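Local coordinates for uncharacterized protein Y57A10A.28 (Caenorhabditis elegans, PDB 5EIK), which forms a homotrimeric potassium channel of intracellular membranes, binds the lipid PIP2 and may supply counter-ions during calcium release, at residues Q23-K26 with Y30-A33; Q133-I138 with G227-F232. All coordinates share one frame; numbering follows the deposited sequence.

Contact 1: Q23-K26 with Y30-A33; sequences QKLK and YFDA. With DMU (decyl-beta-D-maltopyranoside), chain K; DMU (decyl-beta-D-maltopyranoside), chain L.
This contact is the turn, probably on the lumenal side, that leads from helix 11-24 into the first transmembrane helix, 30-47. Leu-25 and Phe-31 touch across it. Methyl CD1 of Leu-25 meets the end of the Phe-31 ring, 3.6 Å from CZ. The two side chains cross at about a right angle. The Phe-31 ring lies obliquely to the leucine methyl, and with CG of Phe-31 beside the backbone N (chi1 -72°), the ring end reaches that methyl. Its CD1 also passes 3.9 Å from the carbonyl O of Lys-26.

A water joins the two backbones, and a detergent binds beside it. Water 1 donates to Lys-26 O and accepts from Tyr-30 N at 2.7 Å. It thus takes up an amide of the first turn of helix 30-47. A decyl maltoside, chain K, grips Lys-26 at both backbone polar groups. Lys-26 N donates to sugar O55 at 2.9 Å in a fairly straight bond (164°), and sugar O49 donates to Lys-26 O at 2.8 Å. That carbonyl therefore accepts two bonds. The decyl chain starts along Tyr-30, with C19 3.7 Å from Tyr-30 CB. This chain probably marks a surface that faces lipid in the membrane. Lys-26 NZ stays 5.4 Å from Asp-32 OD2, too far for a salt bridge.

On the protein side, Phe-31 packs on Leu-129 and Val-132 of helix 120-148. Asp-32 touches Asp-94 and Leu-97 of helix 92-107.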
ATOM      1  N   GLN A  23       4.882 -33.393  -7.048  1.00 57.19           N
ATOM      2  CA  GLN A  23       4.506 -32.320  -7.951  1.00 61.88           C
ATOM      3  C   GLN A  23       3.107 -32.446  -8.559  1.00 62.34           C
ATOM      4  O   GLN A  23       2.535 -31.456  -9.014  1.00 63.79           O
ATOM      5  CB  GLN A  23       5.548 -32.199  -9.060  1.00 67.07           C
ATOM      6  CG  GLN A  23       5.242 -31.132 -10.091  1.00 83.67           C
ATOM      7  CD  GLN A  23       6.463 -30.738 -10.895  1.00 91.02           C
ATOM      8  OE1 GLN A  23       7.176 -31.594 -11.422  1.00 96.04           O
ATOM      9  NE2 GLN A  23       6.708 -29.435 -11.000  1.00 95.86           N
ATOM     10  N   LYS A  24       2.549 -33.651  -8.564  1.00 61.82           N
ATOM     11  CA  LYS A  24       1.217 -33.858  -9.128  1.00 68.20           C
ATOM     12  C   LYS A  24       0.109 -33.934  -8.077  1.00 64.51           C
ATOM     13  O   LYS A  24      -1.073 -33.992  -8.419  1.00 62.89           O
ATOM     14  CB  LYS A  24       1.198 -35.130  -9.984  1.00 74.61           C
ATOM     15  CG  LYS A  24       1.595 -34.918 -11.442  1.00 85.60           C
ATOM     16  CD  LYS A  24       2.948 -34.231 -11.579  1.00 94.25           C
ATOM     17  CE  LYS A  24       3.353 -34.086 -13.039  1.00 97.50           C
ATOM     18  NZ  LYS A  24       3.560 -35.408 -13.697  1.00 99.76           N
ATOM     19  N   LEU A  25       0.492 -33.938  -6.804  1.00 55.63           N
ATOM     20  CA  LEU A  25      -0.472 -34.002  -5.711  1.00 52.48           C
ATOM     21  C   LEU A  25      -1.564 -32.952  -5.847  1.00 53.47           C
ATOM     22  O   LEU A  25      -1.276 -31.777  -6.061  1.00 53.46           O
ATOM     23  CB  LEU A  25       0.233 -33.791  -4.379  1.00 48.11           C
ATOM     24  CG  LEU A  25       1.094 -34.930  -3.862  1.00 49.00           C
ATOM     25  CD1 LEU A  25       1.894 -34.459  -2.660  1.00 56.01           C
ATOM     26  CD2 LEU A  25       0.199 -36.108  -3.496  1.00 53.20           C
ATOM     27  N   LYS A  26      -2.819 -33.374  -5.724  1.00 57.73           N
ATOM     28  CA  LYS A  26      -3.929 -32.433  -5.802  1.00 61.17           C
ATOM     29  C   LYS A  26      -4.005 -31.726  -4.444  1.00 58.73           C
ATOM     30  O   LYS A  26      -4.423 -32.312  -3.440  1.00 53.12           O
ATOM     31  CB  LYS A  26      -5.241 -33.161  -6.099  1.00 63.50           C
ATOM     32  CG  LYS A  26      -6.410 -32.210  -6.293  1.00 74.93           C
ATOM     33  CD  LYS A  26      -6.161 -31.274  -7.466  1.00 76.58           C
ATOM     34  CE  LYS A  26      -6.771 -29.900  -7.224  1.00 84.66           C
ATOM     35  NZ  LYS A  26      -6.076 -29.162  -6.125  1.00 72.33           N
ATOM     36  N   TYR A  30      -7.050 -30.839   1.073  1.00 37.57           N
ATOM     37  CA  TYR A  30      -6.218 -31.134   2.231  1.00 39.81           C
ATOM     38  C   TYR A  30      -4.927 -30.355   2.405  1.00 38.75           C
ATOM     39  O   TYR A  30      -4.583 -29.958   3.524  1.00 39.06           O
ATOM     40  CB  TYR A  30      -5.941 -32.635   2.290  1.00 43.90           C
ATOM     41  CG  TYR A  30      -7.206 -33.415   2.531  1.00 51.10           C
ATOM     42  CD1 TYR A  30      -7.948 -33.221   3.696  1.00 53.89           C
ATOM     43  CD2 TYR A  30      -7.701 -34.300   1.576  1.00 48.93           C
ATOM     44  CE1 TYR A  30      -9.157 -33.884   3.902  1.00 56.84           C
ATOM     45  CE2 TYR A  30      -8.907 -34.967   1.771  1.00 43.78           C
ATOM     46  CZ  TYR A  30      -9.630 -34.753   2.936  1.00 53.85           C
ATOM     47  OH  TYR A  30     -10.830 -35.401   3.140  1.00 64.65           O
ATOM     48  N   PHE A  31      -4.187 -30.132   1.335  1.00 31.59           N
ATOM     49  CA  PHE A  31      -2.974 -29.367   1.517  1.00 39.46           C
ATOM     50  C   PHE A  31      -3.358 -27.903   1.755  1.00 41.23           C
ATOM     51  O   PHE A  31      -2.721 -27.207   2.545  1.00 34.84           O
ATOM     52  CB  PHE A  31      -2.049 -29.537   0.314  1.00 42.65           C
ATOM     53  CG  PHE A  31      -1.411 -30.903   0.237  1.00 48.44           C
ATOM     54  CD1 PHE A  31      -2.117 -31.991  -0.277  1.00 42.51           C
ATOM     55  CD2 PHE A  31      -0.108 -31.103   0.693  1.00 46.08           C
ATOM     56  CE1 PHE A  31      -1.531 -33.258  -0.335  1.00 44.47           C
ATOM     57  CE2 PHE A  31       0.486 -32.362   0.642  1.00 40.14           C
ATOM     58  CZ  PHE A  31      -0.226 -33.443   0.125  1.00 42.82           C
ATOM     59  N   ASP A  32      -4.432 -27.458   1.105  1.00 38.77           N
ATOM     60  CA  ASP A  32      -4.915 -26.088   1.275  1.00 40.69           C
ATOM     61  C   ASP A  32      -5.410 -25.858   2.703  1.00 40.59           C
ATOM     62  O   ASP A  32      -5.057 -24.858   3.342  1.00 33.90           O
ATOM     63  CB  ASP A  32      -6.048 -25.775   0.287  1.00 40.83           C
ATOM     64  CG  ASP A  32      -5.550 -25.609  -1.144  1.00 45.11           C
ATOM     65  OD1 ASP A  32      -4.335 -25.400  -1.329  1.00 47.82           O
ATOM     66  OD2 ASP A  32      -6.371 -25.668  -2.079  1.00 40.78           O
ATOM     67  N   ALA A  33      -6.224 -26.787   3.198  1.00 31.85           N
ATOM     68  CA  ALA A  33      -6.762 -26.693   4.546  1.00 31.43           C
ATOM     69  C   ALA A  33      -5.630 -26.629   5.582  1.00 33.55           C
ATOM     70  O   ALA A  33      -5.728 -25.910   6.579  1.00 36.78           O
ATOM     71  CB  ALA A  33      -7.680 -27.888   4.826  1.00 31.68           C
TER
HETATM   72  C1  DMU K 310      -3.837 -35.927  -2.484  1.00101.88           C
HETATM   73  C2  DMU K 310      -4.149 -36.794  -3.732  1.00102.88           C
HETATM   74  C3  DMU K 310      -3.416 -38.224  -3.637  1.00101.70           C
HETATM   75  C4  DMU K 310      -3.616 -38.807  -2.254  1.00104.23           C
HETATM   76  O5  DMU K 310      -3.089 -37.920  -1.258  1.00103.26           O
HETATM   77  C6  DMU K 310      -3.949 -36.763  -1.182  1.00103.47           C
HETATM   78  O7  DMU K 310      -4.005 -39.342  -4.604  1.00105.24           O
HETATM   79  O16 DMU K 310      -3.558 -35.948  -0.064  1.00100.54           O
HETATM   80  C18 DMU K 310      -4.220 -36.467   1.098  1.00 97.75           C
HETATM   81  C19 DMU K 310      -3.808 -35.626   2.311  1.00 96.85           C
HETATM   82  C22 DMU K 310      -3.784 -36.492   3.563  1.00 93.08           C
HETATM   83  C25 DMU K 310      -2.517 -36.169   4.349  1.00 92.44           C
HETATM   84  C28 DMU K 310      -2.432 -37.106   5.554  1.00 92.28           C
HETATM   85  C31 DMU K 310      -1.361 -36.610   6.525  1.00 92.02           C
HETATM   86  C34 DMU K 310      -2.021 -35.755   7.615  1.00 89.78           C
HETATM   87  C37 DMU K 310      -1.148 -35.752   8.878  1.00 87.26           C
HETATM   88  C40 DMU K 310      -1.250 -34.386   9.569  1.00 77.40           C
HETATM   89  C43 DMU K 310      -2.409 -34.408  10.574  1.00 73.17           C
HETATM   90  O49 DMU K 310      -4.784 -34.858  -2.424  1.00104.12           O
HETATM   91  O55 DMU K 310      -3.710 -36.059  -4.896  1.00 88.22           O
HETATM   92  C57 DMU K 310      -2.894 -40.151  -2.165  1.00101.81           C
HETATM   93  O61 DMU K 310      -3.283 -40.830  -0.968  1.00100.90           O
HETATM   94  C5  DMU K 310      -4.099 -39.593  -7.016  1.00114.26           C
HETATM   95  C7  DMU K 310      -3.706 -41.073  -7.137  1.00117.01           C
HETATM   96  C8  DMU K 310      -2.244 -41.263  -7.254  1.00115.50           C
HETATM   97  C9  DMU K 310      -1.537 -40.599  -6.050  1.00113.98           C
HETATM   98  O1  DMU K 310      -1.898 -39.241  -5.956  1.00110.24           O
HETATM   99  C10 DMU K 310      -3.347 -38.966  -5.851  1.00111.02           C
HETATM  100  O2  DMU K 310      -1.963 -42.612  -7.241  1.00116.21           O
HETATM  101  O3  DMU K 310      -5.464 -39.418  -6.837  1.00113.81           O
HETATM  102  O4  DMU K 310      -4.340 -41.661  -8.310  1.00118.13           O
HETATM  103  C11 DMU K 310      -0.017 -40.754  -6.111  1.00116.50           C
HETATM  104  O6  DMU K 310       0.596 -40.249  -4.923  1.00123.17           O
HETATM  105  C1  DMU L 311     -11.274 -39.145   4.759  1.00112.10           C
HETATM  106  C2  DMU L 311     -11.846 -39.612   3.391  1.00115.31           C
HETATM  107  C3  DMU L 311     -13.391 -39.916   3.513  1.00115.58           C
HETATM  108  C4  DMU L 311     -14.090 -38.736   4.230  1.00116.75           C
HETATM  109  O5  DMU L 311     -13.512 -38.524   5.531  1.00107.96           O
HETATM  110  C6  DMU L 311     -12.168 -38.028   5.351  1.00105.15           C
HETATM  111  O7  DMU L 311     -14.000 -40.063   2.203  1.00117.79           O
HETATM  112  O16 DMU L 311     -11.633 -37.615   6.617  1.00 90.58           O
HETATM  113  C18 DMU L 311     -11.990 -36.226   6.798  1.00 86.56           C
HETATM  114  C19 DMU L 311     -11.352 -35.730   8.098  1.00 83.56           C
HETATM  115  C22 DMU L 311     -11.745 -34.276   8.390  1.00 72.60           C
HETATM  116  C25 DMU L 311     -10.692 -33.698   9.341  1.00 76.92           C
HETATM  117  C28 DMU L 311     -11.298 -32.555  10.149  1.00 72.87           C
HETATM  118  C31 DMU L 311     -10.561 -32.441  11.491  1.00 78.85           C
HETATM  119  C34 DMU L 311      -9.788 -31.112  11.552  1.00 80.38           C
HETATM  120  C37 DMU L 311      -8.305 -31.401  11.802  1.00 78.35           C
HETATM  121  C40 DMU L 311      -7.828 -30.686  13.074  1.00 74.76           C
HETATM  122  C43 DMU L 311      -6.939 -29.504  12.686  1.00 65.26           C
HETATM  123  O49 DMU L 311      -9.930 -38.630   4.567  1.00114.35           O
HETATM  124  O55 DMU L 311     -11.145 -40.811   2.997  1.00116.31           O
HETATM  125  C57 DMU L 311     -15.585 -39.015   4.379  1.00121.63           C
HETATM  126  O61 DMU L 311     -16.252 -37.748   4.496  1.00126.94           O
HETATM  127  C5  DMU L 311     -14.219 -41.665   0.307  1.00117.33           C
HETATM  128  C7  DMU L 311     -15.766 -41.341   0.174  1.00116.98           C
HETATM  129  C8  DMU L 311     -16.546 -42.341   1.118  1.00119.87           C
HETATM  130  C9  DMU L 311     -16.013 -42.145   2.568  1.00120.05           C
HETATM  131  O1  DMU L 311     -14.585 -42.376   2.524  1.00121.35           O
HETATM  132  C10 DMU L 311     -13.853 -41.420   1.756  1.00119.19           C
HETATM  133  O2  DMU L 311     -17.954 -42.027   1.123  1.00119.52           O
HETATM  134  O3  DMU L 311     -13.655 -40.539  -0.492  1.00110.44           O
HETATM  135  O4  DMU L 311     -16.198 -41.488  -1.181  1.00115.13           O
HETATM  136  C11 DMU L 311     -16.702 -43.119   3.492  1.00119.84           C
HETATM  137  O6  DMU L 311     -16.319 -42.917   4.809  1.00121.36           O
HETATM  138  O   HOH W   1      -5.917 -32.293  -0.934  1.00 47.66           O

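Contact 2: Q133-I138 with G227-F232; sequences QRTHKI and GFFIYF. With PT5 ([(2R)-1-octadecanoyloxy-3-[oxidanyl-[(1R,2R,3S,4R,5R,6S)-2,3,6-tris(oxidanyl)-4,5-diphosphonooxy-cyclohexyl]oxy-phospho ryl]oxy-propan-2-yl] (8Z)-icosa-5,8,11,14-tetraenoate), chain B.
Arg-134 CG lies anti to the backbone N (chi1 -178°), and a bend at chi3 (-55°) turns the guanidinium to the PIP2 headgroup while CD remains over Phe-229. Phe-229 CG sits beside its backbone N (chi1 -86°), directing the ring at helix 120-148. Arg-134 CD makes a CH-pi contact with one ring face, 4.1 Å from the centroid. Thr-135 OG1 approaches the ring obliquely, 3.1 Å from Phe-229 CD2, but its hydrogen bond goes to Glu-131 O. Ile-138 CD1 meets Phe-229 CZ at 3.7 Å.

Arg-134 NH1 donates to phosphate O43 of the lipid at 2.9 Å. Arg-134 NH2 donates to phosphate O42 at 2.8 Å, with O42 in the guanidinium plane, and bonds weakly to O43. Glu-131 forms a salt bridge with NE, which helps fix the group's rotation. Replaced by an alanine, Arg-134 would probably no longer give the 4-phosphate its donors, Glu-131 would lack its salt-bridge mate, and a gap would open over the Phe-229 face.

The two segments' axes come within 10.4 Å in this crossing of the fourth and seventh transmembrane helices. Helix 194-209 packs on both, through Cys-198 and Phe-205 at Ile-138 and Ala-197 at Phe-229.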
ATOM      1  N   GLN A 133       2.605 -27.301  -0.243  1.00 40.45           N
ATOM      2  CA  GLN A 133       1.768 -26.319  -0.916  1.00 35.94           C
ATOM      3  C   GLN A 133       2.521 -25.022  -1.261  1.00 34.14           C
ATOM      4  O   GLN A 133       2.303 -24.423  -2.318  1.00 32.99           O
ATOM      5  CB  GLN A 133       0.532 -26.023  -0.052  1.00 42.14           C
ATOM      6  CG  GLN A 133      -0.609 -25.359  -0.809  1.00 33.39           C
ATOM      7  CD  GLN A 133      -1.050 -24.069  -0.153  1.00 48.50           C
ATOM      8  OE1 GLN A 133      -0.230 -23.359   0.439  1.00 39.71           O
ATOM      9  NE2 GLN A 133      -2.340 -23.748  -0.260  1.00 46.15           N
ATOM     10  N   ARG A 134       3.411 -24.592  -0.378  1.00 29.98           N
ATOM     11  CA  ARG A 134       4.195 -23.388  -0.628  1.00 35.79           C
ATOM     12  C   ARG A 134       5.042 -23.556  -1.895  1.00 37.25           C
ATOM     13  O   ARG A 134       5.133 -22.640  -2.723  1.00 34.43           O
ATOM     14  CB  ARG A 134       5.121 -23.091   0.550  1.00 35.91           C
ATOM     15  CG  ARG A 134       5.928 -21.811   0.361  1.00 31.46           C
ATOM     16  CD  ARG A 134       7.141 -21.774   1.270  1.00 33.74           C
ATOM     17  NE  ARG A 134       6.784 -21.958   2.674  1.00 46.51           N
ATOM     18  CZ  ARG A 134       6.304 -21.004   3.464  1.00 49.21           C
ATOM     19  NH1 ARG A 134       6.120 -19.776   2.995  1.00 47.07           N
ATOM     20  NH2 ARG A 134       6.004 -21.280   4.726  1.00 40.90           N
ATOM     21  N   THR A 135       5.669 -24.723  -2.030  1.00 35.67           N
ATOM     22  CA  THR A 135       6.514 -25.010  -3.185  1.00 32.31           C
ATOM     23  C   THR A 135       5.704 -24.872  -4.462  1.00 34.88           C
ATOM     24  O   THR A 135       6.184 -24.338  -5.462  1.00 33.55           O
ATOM     25  CB  THR A 135       7.093 -26.424  -3.116  1.00 40.86           C
ATOM     26  OG1 THR A 135       7.852 -26.568  -1.907  1.00 35.62           O
ATOM     27  CG2 THR A 135       8.010 -26.676  -4.297  1.00 32.56           C
ATOM     28  N   HIS A 136       4.470 -25.356  -4.426  1.00 32.73           N
ATOM     29  CA  HIS A 136       3.585 -25.253  -5.580  1.00 33.67           C
ATOM     30  C   HIS A 136       3.221 -23.794  -5.869  1.00 34.43           C
ATOM     31  O   HIS A 136       3.085 -23.410  -7.027  1.00 36.29           O
ATOM     32  CB  HIS A 136       2.295 -26.042  -5.337  1.00 32.70           C
ATOM     33  CG  HIS A 136       1.236 -25.782  -6.361  1.00 45.48           C
ATOM     34  ND1 HIS A 136       1.225 -26.394  -7.595  1.00 48.91           N
ATOM     35  CD2 HIS A 136       0.178 -24.934  -6.352  1.00 48.36           C
ATOM     36  CE1 HIS A 136       0.207 -25.935  -8.303  1.00 51.17           C
ATOM     37  NE2 HIS A 136      -0.442 -25.048  -7.571  1.00 49.09           N
ATOM     38  N   LYS A 137       3.045 -22.985  -4.822  1.00 32.77           N
ATOM     39  CA  LYS A 137       2.688 -21.574  -5.017  1.00 37.91           C
ATOM     40  C   LYS A 137       3.812 -20.839  -5.746  1.00 34.18           C
ATOM     41  O   LYS A 137       3.570 -20.088  -6.688  1.00 31.15           O
ATOM     42  CB  LYS A 137       2.433 -20.873  -3.678  1.00 42.26           C
ATOM     43  CG  LYS A 137       1.227 -21.358  -2.901  1.00 50.89           C
ATOM     44  CD  LYS A 137       1.035 -20.516  -1.642  1.00 58.31           C
ATOM     45  CE  LYS A 137      -0.259 -20.854  -0.922  1.00 58.36           C
ATOM     46  NZ  LYS A 137      -1.430 -20.778  -1.838  1.00 67.42           N
ATOM     47  N   ILE A 138       5.041 -21.056  -5.290  1.00 28.24           N
ATOM     48  CA  ILE A 138       6.194 -20.432  -5.905  1.00 29.08           C
ATOM     49  C   ILE A 138       6.320 -20.828  -7.370  1.00 33.09           C
ATOM     50  O   ILE A 138       6.497 -19.970  -8.232  1.00 42.94           O
ATOM     51  CB  ILE A 138       7.480 -20.815  -5.160  1.00 31.24           C
ATOM     52  CG1 ILE A 138       7.399 -20.294  -3.726  1.00 26.73           C
ATOM     53  CG2 ILE A 138       8.708 -20.257  -5.897  1.00 24.17           C
ATOM     54  CD1 ILE A 138       8.557 -20.657  -2.876  1.00 22.09           C
ATOM     55  N   GLY A 227      12.031 -30.889  -0.233  1.00 47.94           N
ATOM     56  CA  GLY A 227      12.796 -31.479   0.848  1.00 41.44           C
ATOM     57  C   GLY A 227      13.442 -30.444   1.737  1.00 39.63           C
ATOM     58  O   GLY A 227      13.385 -30.548   2.962  1.00 45.61           O
ATOM     59  N   PHE A 228      14.067 -29.444   1.129  1.00 39.95           N
ATOM     60  CA  PHE A 228      14.706 -28.397   1.911  1.00 45.84           C
ATOM     61  C   PHE A 228      13.681 -27.589   2.690  1.00 44.13           C
ATOM     62  O   PHE A 228      13.919 -27.246   3.850  1.00 44.79           O
ATOM     63  CB  PHE A 228      15.550 -27.481   1.018  1.00 50.59           C
ATOM     64  CG  PHE A 228      16.967 -27.956   0.844  1.00 64.34           C
ATOM     65  CD1 PHE A 228      17.832 -28.011   1.937  1.00 68.82           C
ATOM     66  CD2 PHE A 228      17.429 -28.385  -0.397  1.00 70.17           C
ATOM     67  CE1 PHE A 228      19.137 -28.489   1.799  1.00 63.55           C
ATOM     68  CE2 PHE A 228      18.734 -28.865  -0.547  1.00 71.14           C
ATOM     69  CZ  PHE A 228      19.588 -28.916   0.556  1.00 68.53           C
ATOM     70  N   PHE A 229      12.540 -27.292   2.071  1.00 37.96           N
ATOM     71  CA  PHE A 229      11.505 -26.532   2.770  1.00 43.16           C
ATOM     72  C   PHE A 229      11.061 -27.295   4.002  1.00 45.50           C
ATOM     73  O   PHE A 229      11.034 -26.741   5.107  1.00 43.19           O
ATOM     74  CB  PHE A 229      10.281 -26.271   1.886  1.00 44.57           C
ATOM     75  CG  PHE A 229      10.394 -25.041   1.032  1.00 46.44           C
ATOM     76  CD1 PHE A 229      10.752 -23.817   1.593  1.00 51.35           C
ATOM     77  CD2 PHE A 229      10.125 -25.098  -0.333  1.00 52.35           C
ATOM     78  CE1 PHE A 229      10.840 -22.665   0.804  1.00 51.50           C
ATOM     79  CE2 PHE A 229      10.210 -23.955  -1.130  1.00 50.84           C
ATOM     80  CZ  PHE A 229      10.568 -22.736  -0.561  1.00 50.10           C
ATOM     81  N   ILE A 230      10.720 -28.568   3.818  1.00 44.56           N
ATOM     82  CA  ILE A 230      10.275 -29.382   4.937  1.00 42.25           C
ATOM     83  C   ILE A 230      11.362 -29.442   5.998  1.00 45.92           C
ATOM     84  O   ILE A 230      11.077 -29.333   7.188  1.00 46.29           O
ATOM     85  CB  ILE A 230       9.921 -30.817   4.499  1.00 45.55           C
ATOM     86  CG1 ILE A 230       8.726 -30.793   3.549  1.00 37.19           C
ATOM     87  CG2 ILE A 230       9.575 -31.666   5.725  1.00 44.07           C
ATOM     88  CD1 ILE A 230       8.464 -32.130   2.848  1.00 32.09           C
ATOM     89  N   TYR A 231      12.608 -29.605   5.566  1.00 48.15           N
ATOM     90  CA  TYR A 231      13.709 -29.679   6.509  1.00 50.67           C
ATOM     91  C   TYR A 231      13.828 -28.420   7.360  1.00 55.40           C
ATOM     92  O   TYR A 231      13.708 -28.478   8.583  1.00 59.81           O
ATOM     93  CB  TYR A 231      15.032 -29.909   5.789  1.00 60.33           C
ATOM     94  CG  TYR A 231      16.198 -29.867   6.742  1.00 63.48           C
ATOM     95  CD1 TYR A 231      16.451 -30.928   7.606  1.00 68.85           C
ATOM     96  CD2 TYR A 231      17.006 -28.733   6.834  1.00 70.61           C
ATOM     97  CE1 TYR A 231      17.478 -30.863   8.544  1.00 76.14           C
ATOM     98  CE2 TYR A 231      18.034 -28.655   7.768  1.00 76.93           C
ATOM     99  CZ  TYR A 231      18.264 -29.723   8.622  1.00 81.31           C
ATOM    100  OH  TYR A 231      19.273 -29.649   9.555  1.00 89.16           O
ATOM    101  N   PHE A 232      14.081 -27.283   6.720  1.00 52.53           N
ATOM    102  CA  PHE A 232      14.218 -26.031   7.457  1.00 56.87           C
ATOM    103  C   PHE A 232      13.014 -25.777   8.353  1.00 51.29           C
ATOM    104  O   PHE A 232      13.154 -25.270   9.467  1.00 52.01           O
ATOM    105  CB  PHE A 232      14.405 -24.854   6.496  1.00 61.47           C
ATOM    106  CG  PHE A 232      15.744 -24.836   5.818  1.00 72.66           C
ATOM    107  CD1 PHE A 232      16.917 -24.843   6.568  1.00 75.55           C
ATOM    108  CD2 PHE A 232      15.837 -24.816   4.427  1.00 79.43           C
ATOM    109  CE1 PHE A 232      18.163 -24.831   5.943  1.00 78.91           C
ATOM    110  CE2 PHE A 232      17.080 -24.803   3.792  1.00 75.89           C
ATOM    111  CZ  PHE A 232      18.243 -24.811   4.551  1.00 80.99           C
TER
HETATM  112  O12 PT5 B 301      11.261 -12.106   6.637  1.00 60.76           O
HETATM  113  P1  PT5 B 301       9.967 -11.450   6.183  1.00 49.82           P
HETATM  114  O13 PT5 B 301       9.736 -11.387   4.461  1.00 61.05           O
HETATM  115  O11 PT5 B 301       9.776  -9.893   6.661  1.00 61.98           O
HETATM  116  O6  PT5 B 301       8.189 -13.453   9.026  1.00 65.39           O
HETATM  117  O1  PT5 B 301       8.658 -12.188   6.671  1.00 55.46           O
HETATM  118  C1  PT5 B 301       8.554 -13.616   6.675  1.00 48.49           C
HETATM  119  C6  PT5 B 301       7.611 -13.917   7.804  1.00 53.66           C
HETATM  120  C2  PT5 B 301       7.982 -14.210   5.333  1.00 57.08           C
HETATM  121  O2  PT5 B 301       6.724 -13.585   5.014  1.00 56.02           O
HETATM  122  C3  PT5 B 301       7.714 -15.739   5.484  1.00 56.43           C
HETATM  123  O3  PT5 B 301       7.093 -16.195   4.289  1.00 57.58           O
HETATM  124  C4  PT5 B 301       6.810 -16.056   6.649  1.00 54.05           C
HETATM  125  O4  PT5 B 301       6.786 -17.434   6.868  1.00 54.95           O
HETATM  126  P4  PT5 B 301       5.416 -18.288   6.640  1.00 55.27           P
HETATM  127  O41 PT5 B 301       4.162 -17.720   7.485  1.00 56.83           O
HETATM  128  O42 PT5 B 301       5.646 -19.833   7.054  1.00 55.86           O
HETATM  129  O43 PT5 B 301       5.046 -18.210   5.182  1.00 48.63           O
HETATM  130  C5  PT5 B 301       7.288 -15.407   7.963  1.00 59.27           C
HETATM  131  O5  PT5 B 301       6.237 -15.548   8.918  1.00 67.08           O
HETATM  132  P5  PT5 B 301       6.509 -16.611  10.131  1.00 79.61           P
HETATM  133  O52 PT5 B 301       7.762 -17.558   9.871  1.00 68.61           O
HETATM  134  O51 PT5 B 301       6.658 -15.736  11.559  1.00 79.55           O
HETATM  135  O53 PT5 B 301       5.032 -17.377  10.157  1.00 69.92           O
HETATM  136  C7  PT5 B 301       8.677 -10.575   3.882  1.00 49.35           C
HETATM  137  C8  PT5 B 301       9.284  -9.857   2.663  1.00 66.16           C
HETATM  138  C9  PT5 B 301       9.849  -8.431   2.961  1.00 69.06           C
HETATM  139  O16 PT5 B 301       8.244  -9.755   1.615  1.00 69.91           O
HETATM  140  C10 PT5 B 301       8.366 -10.614   0.560  1.00 66.93           C
HETATM  141  O17 PT5 B 301       8.023 -11.784   0.591  1.00 75.68           O
HETATM  142  O18 PT5 B 301       9.288  -7.463   1.971  1.00 84.44           O
HETATM  143  C11 PT5 B 301       9.933  -6.221   1.655  1.00 90.74           C
HETATM  144  O19 PT5 B 301      11.167  -5.973   1.786  1.00 97.69           O
HETATM  145  C12 PT5 B 301       8.973  -9.976  -0.690  1.00 63.45           C
HETATM  146  C13 PT5 B 301       8.177 -10.079  -2.016  1.00 52.05           C
HETATM  147  C14 PT5 B 301       8.963  -9.434  -3.182  1.00 37.05           C
HETATM  148  C15 PT5 B 301       8.428  -8.046  -3.576  1.00 46.45           C
HETATM  149  C16 PT5 B 301       9.066  -7.489  -4.881  1.00 48.09           C
HETATM  150  C17 PT5 B 301       9.337  -5.952  -4.836  1.00 48.71           C
HETATM  151  C18 PT5 B 301       8.959  -5.227  -6.131  1.00 61.34           C
HETATM  152  C19 PT5 B 301       8.601  -4.029  -6.210  1.00 65.41           C
HETATM  153  C20 PT5 B 301       7.465  -3.110  -5.733  1.00 64.91           C
HETATM  154  C21 PT5 B 301       7.753  -2.267  -4.464  1.00 59.75           C
HETATM  155  C22 PT5 B 301       6.486  -1.618  -3.875  1.00 59.59           C
HETATM  156  C23 PT5 B 301       6.716  -0.162  -3.418  1.00 51.73           C
HETATM  157  C24 PT5 B 301       5.652   0.817  -3.958  1.00 58.99           C
HETATM  158  C31 PT5 B 301       8.949  -5.178   1.119  1.00 88.23           C
HETATM  159  C32 PT5 B 301       8.665  -5.347  -0.401  1.00 85.30           C
HETATM  160  C33 PT5 B 301       7.568  -4.378  -0.936  1.00 84.39           C
HETATM  161  C34 PT5 B 301       6.137  -4.973  -0.956  1.00 79.87           C
HETATM  162  C35 PT5 B 301       4.902  -4.036  -1.383  1.00 75.19           C
HETATM  163  C36 PT5 B 301       4.061  -3.438  -0.466  1.00 74.58           C
HETATM  164  C37 PT5 B 301       3.488  -2.038  -0.777  1.00 79.63           C
HETATM  165  C38 PT5 B 301       2.095  -2.071  -0.392  1.00 81.73           C
HETATM  166  C39 PT5 B 301       1.450  -1.434   0.756  1.00 93.10           C
HETATM  167  C40 PT5 B 301       1.683  -1.954   2.139  1.00 93.43           C
HETATM  168  C25 PT5 B 301       4.594   1.180  -2.887  1.00 63.05           C
HETATM  169  C26 PT5 B 301       3.403   1.955  -3.472  1.00 64.21           C
HETATM  170  C41 PT5 B 301       2.554  -1.113   3.081  1.00 80.03           C
HETATM  171  C42 PT5 B 301       2.855  -1.824   4.405  1.00 72.64           C
HETATM  172  C43 PT5 B 301       4.155  -2.635   4.377  1.00 66.85           C

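Contact 2 is core: all four of its touching residues are buried. Contact 1 is only partly buried and lies at the start, probably lumenal, of the first transmembrane helix. Contact 1 joins neighbours in sequence, whereas contact 2 brings together distant parts of the chain. Helix 120-148 links them, since it belongs to contact 2 and also backs Phe-31 of contact 1. Asp-32 OD1 and Gln-133 NE2 join the two directly, 2.8 Å apart in a probable hydrogen bond. Both mix aromatic packing with a bound amphiphile. In contact 1 neutral sugar hydroxyls meet backbone groups; in contact 2 a charged arginine holds a lipid phosphate.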